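Local coordinates for protein ColD (Escherichia coli, PDB 3GR9) that removes, in its natural form, the C3'-hydroxyl of GDP-4-keto-6-deoxy-D-mannose during colitose biosynthesis, and is here engineered toward an aminotransferase, at residues B[51-56]-B[206-211]; B[86-91]-B[135-140]; B[316-321]-B[367-372]; B[30-35]-B[251-256]. The protein carries 2 engineered substitutions. One frame throughout, in Å; residues are numbered along the deposited sequence.

Interaction 1 (B[51-56]-B[206-211]); sequences YAVMVS and EIYHIL
Y208 lays its ring flat over that of Y51, and this offset stack, with planes only 8° apart and centroids 4.3 Å apart, dominates the contact. Along the Y208 side chain, CB sits over the face of the Y51 ring, 4.1 Å from its centroid in a CH-pi contact; Y51 CB returns the same contact to the face of the Y208 ring. Next, Y208 CG lies 3.6 Å from Y51 CG. The two sides of the ring then meet different partners: CD2 is the atom nearest the other ring, 3.3 Å from Y51 CD1, whereas CE1 looks toward the strand and meets V53 CG2 at 3.7 Å, close to the Y208 ring plane. At the tip, Y208 OH holds a water 2.9 Å away, and this water donates a weak bond to A52 O. With CG anti to the backbone N (chi1 179°), the tyrosine reaches from the helix across to the strand. V53 CG2 also approaches L211 CB, one helical turn on from Y208, while L211 continues onto A68 of helix 58-71. The segment axes are nearly parallel, inclined by 15°. Strand 51-55 is outermost at its end of the large mixed sheet and pairs with strand 198-202; helix 205-215, packed on the face of the sheet near that edge, belongs to the alpha/beta/alpha sandwich of the large domain in fold-type I PLP-dependent enzymes.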
# COMPACT_ATOMS: atom_id res chain seq x y z
N TYR B 51 2.09 -21.83 1.63
CA TYR B 51 1.82 -20.64 0.81
C TYR B 51 2.53 -19.37 1.25
O TYR B 51 2.58 -19.04 2.44
CB TYR B 51 0.33 -20.36 0.85
CG TYR B 51 -0.53 -21.58 0.64
CD1 TYR B 51 -0.61 -22.19 -0.62
CD2 TYR B 51 -1.30 -22.09 1.68
CE1 TYR B 51 -1.41 -23.30 -0.82
CE2 TYR B 51 -2.11 -23.19 1.49
CZ TYR B 51 -2.17 -23.79 0.23
OH TYR B 51 -2.99 -24.86 0.00
N ALA B 52 2.99 -18.62 0.27
CA ALA B 52 3.64 -17.33 0.49
C ALA B 52 2.95 -16.34 -0.43
O ALA B 52 2.50 -16.67 -1.53
CB ALA B 52 5.06 -17.42 0.10
N VAL B 53 2.86 -15.10 0.01
CA VAL B 53 2.26 -14.09 -0.84
C VAL B 53 3.08 -12.84 -0.84
O VAL B 53 3.41 -12.32 0.22
CB VAL B 53 0.83 -13.74 -0.45
CG1 VAL B 53 0.52 -12.34 -0.98
CG2 VAL B 53 -0.13 -14.77 -1.04
N MET B 54 3.40 -12.34 -2.02
CA MET B 54 4.21 -11.14 -2.06
C MET B 54 3.40 -9.86 -2.22
O MET B 54 2.40 -9.86 -2.96
CB MET B 54 5.38 -11.24 -3.04
CG MET B 54 6.27 -9.99 -2.91
SD MET B 54 7.42 -9.93 -4.25
CE MET B 54 8.68 -8.72 -3.49
N VAL B 55 3.81 -8.84 -1.45
CA VAL B 55 3.17 -7.53 -1.40
C VAL B 55 4.19 -6.41 -1.46
O VAL B 55 5.40 -6.64 -1.36
CB VAL B 55 2.39 -7.28 -0.05
CG1 VAL B 55 1.05 -7.93 -0.10
CG2 VAL B 55 3.19 -7.64 1.29
N SER B 56 3.66 -5.19 -1.52
CA SER B 56 4.49 -3.99 -1.60
C SER B 56 5.47 -3.72 -0.45
O SER B 56 6.52 -3.10 -0.66
CB SER B 56 3.63 -2.79 -1.91
OG SER B 56 3.02 -2.38 -0.72
N GLU B 206 -7.74 -21.37 3.01
CA GLU B 206 -8.68 -20.25 3.05
C GLU B 206 -7.99 -18.89 3.22
O GLU B 206 -8.36 -17.94 2.54
CB GLU B 206 -9.78 -20.40 4.12
CG GLU B 206 -10.64 -19.14 4.12
CD GLU B 206 -11.85 -19.17 5.03
OE1 GLU B 206 -11.86 -19.99 5.98
OE2 GLU B 206 -12.76 -18.33 4.78
N ILE B 207 -7.02 -18.79 4.11
CA ILE B 207 -6.29 -17.54 4.28
C ILE B 207 -5.55 -17.21 2.99
O ILE B 207 -5.48 -16.06 2.55
CB ILE B 207 -5.22 -17.62 5.37
CG1 ILE B 207 -5.85 -17.55 6.76
CG2 ILE B 207 -4.20 -16.51 5.19
CD1 ILE B 207 -7.17 -16.90 6.76
N TYR B 208 -4.95 -18.23 2.41
CA TYR B 208 -4.19 -18.05 1.21
C TYR B 208 -5.02 -17.28 0.17
O TYR B 208 -4.62 -16.21 -0.34
CB TYR B 208 -3.77 -19.41 0.70
CG TYR B 208 -3.00 -19.30 -0.57
CD1 TYR B 208 -2.15 -18.23 -0.78
CD2 TYR B 208 -3.15 -20.24 -1.58
CE1 TYR B 208 -1.44 -18.11 -1.97
CE2 TYR B 208 -2.46 -20.11 -2.78
CZ TYR B 208 -1.62 -19.04 -2.97
OH TYR B 208 -0.93 -18.90 -4.15
N HIS B 209 -6.20 -17.82 -0.11
CA HIS B 209 -7.12 -17.23 -1.08
C HIS B 209 -7.66 -15.81 -0.69
O HIS B 209 -7.92 -14.96 -1.58
CB HIS B 209 -8.32 -18.19 -1.29
CG HIS B 209 -7.96 -19.48 -1.97
ND1 HIS B 209 -8.91 -20.43 -2.28
CD2 HIS B 209 -6.77 -20.00 -2.37
CE1 HIS B 209 -8.34 -21.46 -2.86
NE2 HIS B 209 -7.03 -21.23 -2.92
N ILE B 210 -7.87 -15.56 0.60
CA ILE B 210 -8.37 -14.24 0.98
C ILE B 210 -7.29 -13.23 0.63
O ILE B 210 -7.59 -12.12 0.20
CB ILE B 210 -8.71 -14.18 2.52
CG1 ILE B 210 -9.92 -15.09 2.84
CG2 ILE B 210 -8.93 -12.71 2.97
CD1 ILE B 210 -10.18 -15.40 4.31
N LEU B 211 -6.04 -13.66 0.77
CA LEU B 211 -4.87 -12.83 0.48
C LEU B 211 -4.83 -12.47 -1.01
O LEU B 211 -4.86 -11.29 -1.41
CB LEU B 211 -3.64 -13.64 0.88
CG LEU B 211 -3.63 -13.91 2.39
CD1 LEU B 211 -2.21 -13.90 3.12
CD2 LEU B 211 -4.62 -12.97 3.07
O HOH W 1 1.45 -17.36 -4.74

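Interaction 2 (B[86-91]-B[135-140]); sequences PAVSWS and VNLLGN. With AKG (2-oxoglutaric acid), chain J.
S89 and V135 make the snug part of this contact: the hydroxyl OG rests against both branches of the valine, 3.6 Å from V135 CG1 and slightly further from CG2. The same hydroxyl is hydrogen-bonded to T93 OG1, so its polar partner sits in the first turn of helix 91-99. Closer still is L137 CD1, 3.4 Å from V88 O. Around these points the packing slackens. P86 CG stays 4.2 Å from V135 CB, and V88 CG1 keeps a like distance from L137 CD2, both at van der Waals range. Past L137 the chain turns away through a type I' turn, closed by the bond from N140 N to L137 O. On the other segment, a chi1 of -173° swings the indole of W90 away from V135 and L137, and one ring face meets the bound 2-oxoglutarate, CZ2 lying 3.7 Å from its C3; S91 OG lies over the opposite face. H217 and W219 of the second subunit also pack on the indole. The chemistry thus divides: dispersion joins the two loops, whereas the ligand's carbon chain is covered by W90 and its charge is met by R333 of the same chain and R252 of the second subunit.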
# COMPACT_ATOMS: atom_id res chain seq x y z
N PRO B 86 3.59 -6.66 21.83
CA PRO B 86 4.72 -6.22 22.63
C PRO B 86 5.00 -4.73 22.53
O PRO B 86 4.66 -4.11 21.53
CB PRO B 86 5.88 -7.09 22.14
CG PRO B 86 5.35 -7.76 20.82
CD PRO B 86 3.90 -7.65 20.78
N ALA B 87 5.59 -4.16 23.59
CA ALA B 87 5.86 -2.71 23.72
C ALA B 87 6.93 -2.16 22.81
O ALA B 87 7.09 -0.93 22.65
CB ALA B 87 6.17 -2.36 25.18
N VAL B 88 7.66 -3.10 22.23
CA VAL B 88 8.75 -2.76 21.32
C VAL B 88 8.66 -3.44 19.93
O VAL B 88 8.78 -4.69 19.81
CB VAL B 88 10.13 -2.94 21.99
CG1 VAL B 88 11.21 -2.47 21.04
CG2 VAL B 88 10.22 -2.05 23.27
N SER B 89 8.50 -2.57 18.91
CA SER B 89 8.39 -3.04 17.53
C SER B 89 8.19 -1.85 16.60
O SER B 89 7.85 -0.75 17.06
CB SER B 89 7.14 -3.92 17.41
OG SER B 89 7.19 -4.60 16.17
N TRP B 90 8.39 -2.07 15.30
CA TRP B 90 8.15 -1.01 14.32
C TRP B 90 6.71 -0.54 14.28
O TRP B 90 5.75 -1.33 14.60
CB TRP B 90 8.54 -1.49 12.94
CG TRP B 90 8.45 -0.38 12.00
CD1 TRP B 90 7.57 -0.27 10.98
CD2 TRP B 90 9.30 0.79 11.95
NE1 TRP B 90 7.83 0.88 10.26
CE2 TRP B 90 8.89 1.55 10.85
CE3 TRP B 90 10.37 1.26 12.73
CZ2 TRP B 90 9.43 2.80 10.55
CZ3 TRP B 90 10.95 2.46 12.40
CH2 TRP B 90 10.50 3.22 11.30
N SER B 91 6.56 0.76 13.96
CA SER B 91 5.26 1.40 13.93
C SER B 91 4.16 0.58 13.23
O SER B 91 3.11 0.26 13.80
CB SER B 91 5.39 2.83 13.38
OG SER B 91 5.20 2.90 11.96
N VAL B 135 6.36 -10.75 17.94
CA VAL B 135 7.33 -10.13 17.07
C VAL B 135 8.75 -10.69 17.35
O VAL B 135 9.18 -10.70 18.49
CB VAL B 135 7.26 -8.60 17.20
CG1 VAL B 135 8.47 -7.90 16.52
CG2 VAL B 135 5.93 -8.10 16.58
N ASN B 136 9.45 -11.21 16.34
CA ASN B 136 10.81 -11.76 16.55
C ASN B 136 11.73 -10.58 16.42
O ASN B 136 11.88 -10.01 15.33
CB ASN B 136 11.10 -12.83 15.51
CG ASN B 136 10.11 -13.96 15.59
OD1 ASN B 136 9.78 -14.38 16.70
ND2 ASN B 136 9.54 -14.36 14.46
N LEU B 137 12.21 -10.12 17.56
CA LEU B 137 13.01 -8.91 17.61
C LEU B 137 14.48 -9.12 17.29
O LEU B 137 15.16 -9.93 17.93
CB LEU B 137 12.81 -8.17 18.94
CG LEU B 137 12.80 -6.67 18.75
CD1 LEU B 137 11.46 -6.13 18.38
CD2 LEU B 137 13.50 -5.82 19.84
N LEU B 138 14.93 -8.42 16.24
CA LEU B 138 16.32 -8.37 15.82
C LEU B 138 16.94 -9.69 15.32
O LEU B 138 18.12 -9.94 15.53
CB LEU B 138 17.12 -7.83 17.01
CG LEU B 138 16.84 -6.41 17.50
CD1 LEU B 138 17.86 -5.95 18.53
CD2 LEU B 138 16.74 -5.40 16.34
N GLY B 139 16.14 -10.54 14.69
CA GLY B 139 16.61 -11.88 14.26
C GLY B 139 16.30 -12.94 15.36
O GLY B 139 16.22 -14.14 15.06
N ASN B 140 16.11 -12.50 16.60
CA ASN B 140 15.82 -13.38 17.73
C ASN B 140 14.37 -13.81 17.78
O ASN B 140 13.46 -13.00 17.95
CB ASN B 140 16.18 -12.74 19.07
CG ASN B 140 16.68 -13.75 20.11
OD1 ASN B 140 17.54 -14.59 19.81
ND2 ASN B 140 16.18 -13.65 21.33
C1 AKG J . 13.48 0.14 10.75
O1 AKG J . 14.22 1.16 10.60
O2 AKG J . 13.46 -0.52 11.81
C2 AKG J . 12.58 -0.29 9.69
O5 AKG J . 12.39 -1.46 9.52
C3 AKG J . 11.95 0.73 8.80
C4 AKG J . 11.71 0.07 7.47
C5 AKG J . 11.14 1.10 6.56
O3 AKG J . 10.46 0.72 5.57
O4 AKG J . 11.39 2.41 6.80

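Interaction 3 (B[316-321]-B[367-372]); sequences VIRKQL and NGLFVG
R318 and L321, on the first turn of helix 318-327, pack against G368 and L369 of strand 368-372 in a helix-on-sheet contact of the small C-terminal domain. The strand is an outer member of a three-stranded antiparallel sheet, and N367 and L369 share backbone hydrogen bonds with I310 and F308 of the neighbouring strand 305-310. Two kinds of contact, one apolar and one polar, come from the helix. The apolar one centres on L369 CD2, which lies 4.2 Å from R318 CG and the same distance from L321 CB, so that the leucine branch is set between the two helix residues. R318 and L369 run past one another in opposite directions. L369 also packs on V322 and L325 of the same helix and on F308 of the adjoining strand. The polar part lies where helix 359-367 gives way to the strand, since G368 is the first residue to leave helical geometry. The R318 chain leaves its CA extended away from the backbone N (chi1 -162°), then bends twice, at chi2 and chi3, which carries the guanidinium to the end of that helix. Here NH2 is hydrogen-bonded to D365 O, and a concentration of carbonyl oxygens at a helix C terminus would probably suit the cation electrostatically. F238 of the second subunit packs on the same arginine. The other terminal nitrogen, R318 NH1, has G368 O at the edge of the guanidinium, near its plane, at 2.8 Å.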
# COMPACT_ATOMS: atom_id res chain seq x y z
N VAL B 316 26.99 5.30 33.74
CA VAL B 316 27.17 5.72 32.31
C VAL B 316 25.90 6.38 31.72
O VAL B 316 24.75 6.01 31.99
CB VAL B 316 27.71 4.61 31.39
CG1 VAL B 316 28.44 5.16 30.23
CG2 VAL B 316 28.73 3.74 32.10
N ILE B 317 26.13 7.38 30.87
CA ILE B 317 25.06 8.20 30.29
C ILE B 317 24.95 7.98 28.81
O ILE B 317 25.88 8.28 28.04
CB ILE B 317 25.37 9.71 30.58
CG1 ILE B 317 25.31 9.98 32.09
CG2 ILE B 317 24.52 10.74 29.84
CD1 ILE B 317 25.37 11.50 32.43
N ARG B 318 23.81 7.42 28.42
CA ARG B 318 23.57 7.07 27.03
C ARG B 318 24.08 8.04 25.97
O ARG B 318 24.78 7.63 25.01
CB ARG B 318 22.11 6.68 26.77
CG ARG B 318 21.91 5.91 25.46
CD ARG B 318 21.22 6.77 24.41
NE ARG B 318 19.88 7.23 24.81
CZ ARG B 318 18.81 6.44 24.78
NH1 ARG B 318 18.91 5.16 24.45
NH2 ARG B 318 17.61 6.91 25.12
N LYS B 319 23.70 9.31 26.12
CA LYS B 319 24.11 10.28 25.12
C LYS B 319 25.57 10.61 25.17
O LYS B 319 26.08 11.41 24.38
CB LYS B 319 23.22 11.51 25.07
CG LYS B 319 22.50 11.69 23.73
CD LYS B 319 21.88 13.08 23.63
CE LYS B 319 22.94 14.17 23.39
NZ LYS B 319 22.33 15.41 22.75
N GLN B 320 26.27 9.92 26.06
CA GLN B 320 27.70 10.10 26.09
C GLN B 320 28.23 9.07 25.09
O GLN B 320 28.98 9.43 24.19
CB GLN B 320 28.28 9.85 27.49
CG GLN B 320 28.80 11.12 28.16
CD GLN B 320 29.98 11.76 27.41
OE1 GLN B 320 31.14 11.54 27.76
NE2 GLN B 320 29.68 12.54 26.37
N LEU B 321 27.80 7.81 25.22
CA LEU B 321 28.25 6.74 24.32
C LEU B 321 27.96 7.05 22.87
O LEU B 321 28.71 6.72 21.94
CB LEU B 321 27.61 5.39 24.70
CG LEU B 321 28.12 4.87 26.07
CD1 LEU B 321 27.49 3.58 26.65
CD2 LEU B 321 29.62 4.75 26.11
N ASN B 367 18.09 3.54 27.97
CA ASN B 367 19.44 2.94 28.08
C ASN B 367 19.93 2.03 26.97
O ASN B 367 21.00 1.44 27.08
CB ASN B 367 19.58 2.22 29.42
CG ASN B 367 19.22 3.10 30.57
OD1 ASN B 367 20.02 3.92 31.01
ND2 ASN B 367 18.00 2.95 31.06
N GLY B 368 19.16 1.93 25.90
CA GLY B 368 19.53 1.06 24.81
C GLY B 368 19.99 1.72 23.53
O GLY B 368 19.50 2.75 23.15
N LEU B 369 20.95 1.08 22.88
CA LEU B 369 21.43 1.53 21.60
C LEU B 369 21.65 0.33 20.73
O LEU B 369 21.65 -0.82 21.18
CB LEU B 369 22.69 2.38 21.63
CG LEU B 369 23.35 2.71 22.94
CD1 LEU B 369 24.15 1.49 23.40
CD2 LEU B 369 24.24 3.92 22.66
N PHE B 370 21.84 0.59 19.45
CA PHE B 370 21.93 -0.48 18.52
C PHE B 370 22.92 -0.14 17.42
O PHE B 370 23.04 1.03 17.00
CB PHE B 370 20.52 -0.66 17.97
CG PHE B 370 20.44 -1.55 16.78
CD1 PHE B 370 20.57 -1.02 15.51
CD2 PHE B 370 20.33 -2.94 16.94
CE1 PHE B 370 20.49 -1.82 14.41
CE2 PHE B 370 20.27 -3.75 15.83
CZ PHE B 370 20.36 -3.19 14.56
N VAL B 371 23.67 -1.15 16.97
CA VAL B 371 24.67 -1.03 15.89
C VAL B 371 24.34 -2.21 15.00
O VAL B 371 23.83 -3.24 15.47
CB VAL B 371 26.13 -1.16 16.42
CG1 VAL B 371 26.55 0.08 17.18
CG2 VAL B 371 26.33 -2.42 17.30
N GLY B 372 24.59 -2.06 13.71
CA GLY B 372 24.20 -3.11 12.76
C GLY B 372 25.10 -4.34 12.63
O GLY B 372 26.23 -4.41 13.11

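Interaction 4 (B[30-35]-B[251-256]); sequences FTMGEY and VRPLEM. With AKG (2-oxoglutaric acid), chain I.
E255 sets its carboxylate against G33 and Y35 at the N terminus of helix 34-47, where G33 is the N-cap residue. OE1 accepts from G33 N at 2.6 Å, met from above the carboxylate plane, 42° out of it, and takes a further bond from V36 N. OE2 accepts a weak bond from Y35 N at 3.2 Å. Backbone amides of the first turn thus meet both oxygens, OE1 by two bonds and OE2 by one weak one, and the helix dipole would be expected to stabilise the negative charge. E255 is itself the first residue of helix 255-286; its N donates a weak bond to F30 O, and a chi1 of -157° points its chain at the other helix. The Y35 ring turns its edge to the glutamate, CD2 lying 3.5 Å from E255 CG, with ring and carboxylate planes 75° apart. M32 crosses R252 at about a right angle, M32 CG coming to 3.3 Å from R252 CD, while M32 SD lies near P253 CD. This packing flanks the arginine that reaches the ligand pocket at the subunit interface of this fold-type I enzyme. R252 NE forms a salt bridge with E196 of the second subunit, whose R333 binds the same 2-oxoglutarate. The guanidinium edge faces the ligand carboxylate: R252 NH1 makes a weak bond to O3 at 3.4 Å, and R252 NH2 a firmer one to O4 at 3.0 Å.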
# COMPACT_ATOMS: atom_id res chain seq x y z
N PHE B 30 6.09 -5.43 -16.59
CA PHE B 30 6.51 -4.90 -15.30
C PHE B 30 5.57 -5.12 -14.13
O PHE B 30 6.03 -5.25 -12.99
CB PHE B 30 6.98 -3.43 -15.45
CG PHE B 30 7.70 -3.15 -16.76
CD1 PHE B 30 9.06 -3.40 -16.92
CD2 PHE B 30 7.00 -2.63 -17.85
CE1 PHE B 30 9.71 -3.18 -18.17
CE2 PHE B 30 7.64 -2.44 -19.11
CZ PHE B 30 8.99 -2.72 -19.28
N THR B 31 4.28 -5.22 -14.41
CA THR B 31 3.26 -5.48 -13.39
C THR B 31 3.30 -6.90 -12.78
O THR B 31 3.47 -7.87 -13.50
CB THR B 31 1.85 -5.32 -14.03
OG1 THR B 31 1.40 -3.97 -13.91
CG2 THR B 31 0.81 -6.27 -13.37
N MET B 32 3.12 -7.02 -11.46
CA MET B 32 3.14 -8.33 -10.80
C MET B 32 2.79 -9.52 -11.68
O MET B 32 1.74 -9.58 -12.29
CB MET B 32 2.58 -8.36 -9.36
CG MET B 32 1.06 -8.40 -9.19
SD MET B 32 0.47 -9.52 -7.82
CE MET B 32 1.77 -10.70 -7.86
N GLY B 33 3.75 -10.43 -11.84
CA GLY B 33 3.55 -11.56 -12.76
C GLY B 33 4.37 -12.84 -12.60
O GLY B 33 4.38 -13.51 -11.53
N GLU B 34 5.04 -13.24 -13.67
CA GLU B 34 5.82 -14.47 -13.65
C GLU B 34 6.79 -14.50 -12.50
O GLU B 34 6.82 -15.46 -11.72
CB GLU B 34 6.64 -14.55 -14.93
CG GLU B 34 6.00 -15.27 -16.08
CD GLU B 34 7.06 -15.95 -16.93
OE1 GLU B 34 8.08 -15.29 -17.26
OE2 GLU B 34 6.91 -17.16 -17.22
N TYR B 35 7.60 -13.44 -12.41
CA TYR B 35 8.63 -13.31 -11.39
C TYR B 35 8.08 -13.39 -10.00
O TYR B 35 8.65 -14.02 -9.09
CB TYR B 35 9.43 -12.03 -11.57
CG TYR B 35 10.42 -12.29 -12.66
CD1 TYR B 35 11.18 -13.45 -12.63
CD2 TYR B 35 10.45 -11.51 -13.81
CE1 TYR B 35 12.00 -13.79 -13.68
CE2 TYR B 35 11.30 -11.82 -14.85
CZ TYR B 35 12.06 -12.97 -14.78
OH TYR B 35 12.92 -13.30 -15.80
N VAL B 251 -2.18 -3.71 -3.24
CA VAL B 251 -0.84 -3.94 -2.66
C VAL B 251 0.17 -4.79 -3.36
O VAL B 251 1.14 -5.28 -2.76
CB VAL B 251 -0.69 -3.83 -1.14
CG1 VAL B 251 -1.39 -2.59 -0.64
CG2 VAL B 251 -1.13 -5.11 -0.37
N ARG B 252 -0.07 -4.92 -4.66
CA ARG B 252 0.76 -5.66 -5.61
C ARG B 252 2.23 -5.24 -5.54
O ARG B 252 2.55 -4.05 -5.49
CB ARG B 252 0.24 -5.46 -7.05
CG ARG B 252 -1.13 -6.16 -7.39
CD ARG B 252 -1.35 -6.10 -8.87
NE ARG B 252 -1.40 -4.71 -9.30
CZ ARG B 252 -2.40 -4.19 -9.99
NH1 ARG B 252 -3.40 -4.97 -10.38
NH2 ARG B 252 -2.39 -2.91 -10.36
N PRO B 253 3.11 -6.24 -5.59
CA PRO B 253 4.53 -5.97 -5.58
C PRO B 253 4.80 -5.80 -7.05
O PRO B 253 3.90 -6.07 -7.87
CB PRO B 253 5.14 -7.29 -5.06
CG PRO B 253 4.04 -7.98 -4.37
CD PRO B 253 2.82 -7.61 -5.14
N LEU B 254 6.00 -5.34 -7.39
CA LEU B 254 6.35 -5.13 -8.79
C LEU B 254 7.22 -6.28 -9.31
O LEU B 254 8.14 -6.72 -8.63
CB LEU B 254 7.16 -3.84 -8.95
CG LEU B 254 6.52 -2.44 -8.86
CD1 LEU B 254 7.58 -1.40 -9.29
CD2 LEU B 254 5.36 -2.37 -9.85
N GLU B 255 6.97 -6.73 -10.54
CA GLU B 255 7.79 -7.78 -11.13
C GLU B 255 9.28 -7.67 -10.75
O GLU B 255 9.87 -8.62 -10.27
CB GLU B 255 7.57 -7.81 -12.64
CG GLU B 255 7.90 -9.14 -13.27
CD GLU B 255 6.84 -10.16 -12.99
OE1 GLU B 255 6.38 -10.28 -11.82
OE2 GLU B 255 6.47 -10.86 -13.97
N MET B 256 9.88 -6.50 -10.95
CA MET B 256 11.29 -6.27 -10.58
C MET B 256 11.63 -6.82 -9.19
O MET B 256 12.69 -7.45 -8.99
CB MET B 256 11.73 -4.79 -10.69
CG MET B 256 12.17 -4.44 -12.11
SD MET B 256 12.36 -2.69 -12.46
CE MET B 256 12.96 -2.81 -14.26
C1 AKG I . -9.22 -0.57 -15.05
O1 AKG I . -9.05 -1.64 -15.67
O2 AKG I . -10.23 0.15 -15.28
C2 AKG I . -8.27 -0.17 -13.98
O5 AKG I . -8.56 0.76 -13.26
C3 AKG I . -6.98 -0.94 -13.79
C4 AKG I . -6.95 -1.63 -12.42
C5 AKG I . -5.56 -2.13 -12.15
O3 AKG I . -5.15 -3.26 -12.76
O4 AKG I . -4.78 -1.47 -11.40

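Overall arrangement
From the N terminus, the chain first enters interaction 4 at 30-35, whose loop stays open until 251-256 and encloses two others. Interaction 1 opens at 51-56 and closes at 206-211, and within that span interaction 2 opens at 86-91 and closes at 135-140, joining the loops after two central strands. Interaction 3 follows in series, opening at 316-321 and closing at 367-372, and none of the loops cross. Interactions 1 and 4 adjoin: V251 and P253 pack on strand 51-55, with a probable bond between S56 N and V251 O. Interactions 2 and 3 meet where L138 touches F370, linking the large-domain core to the small domain. The centres of interactions 1 and 3 lie about 39 Å apart.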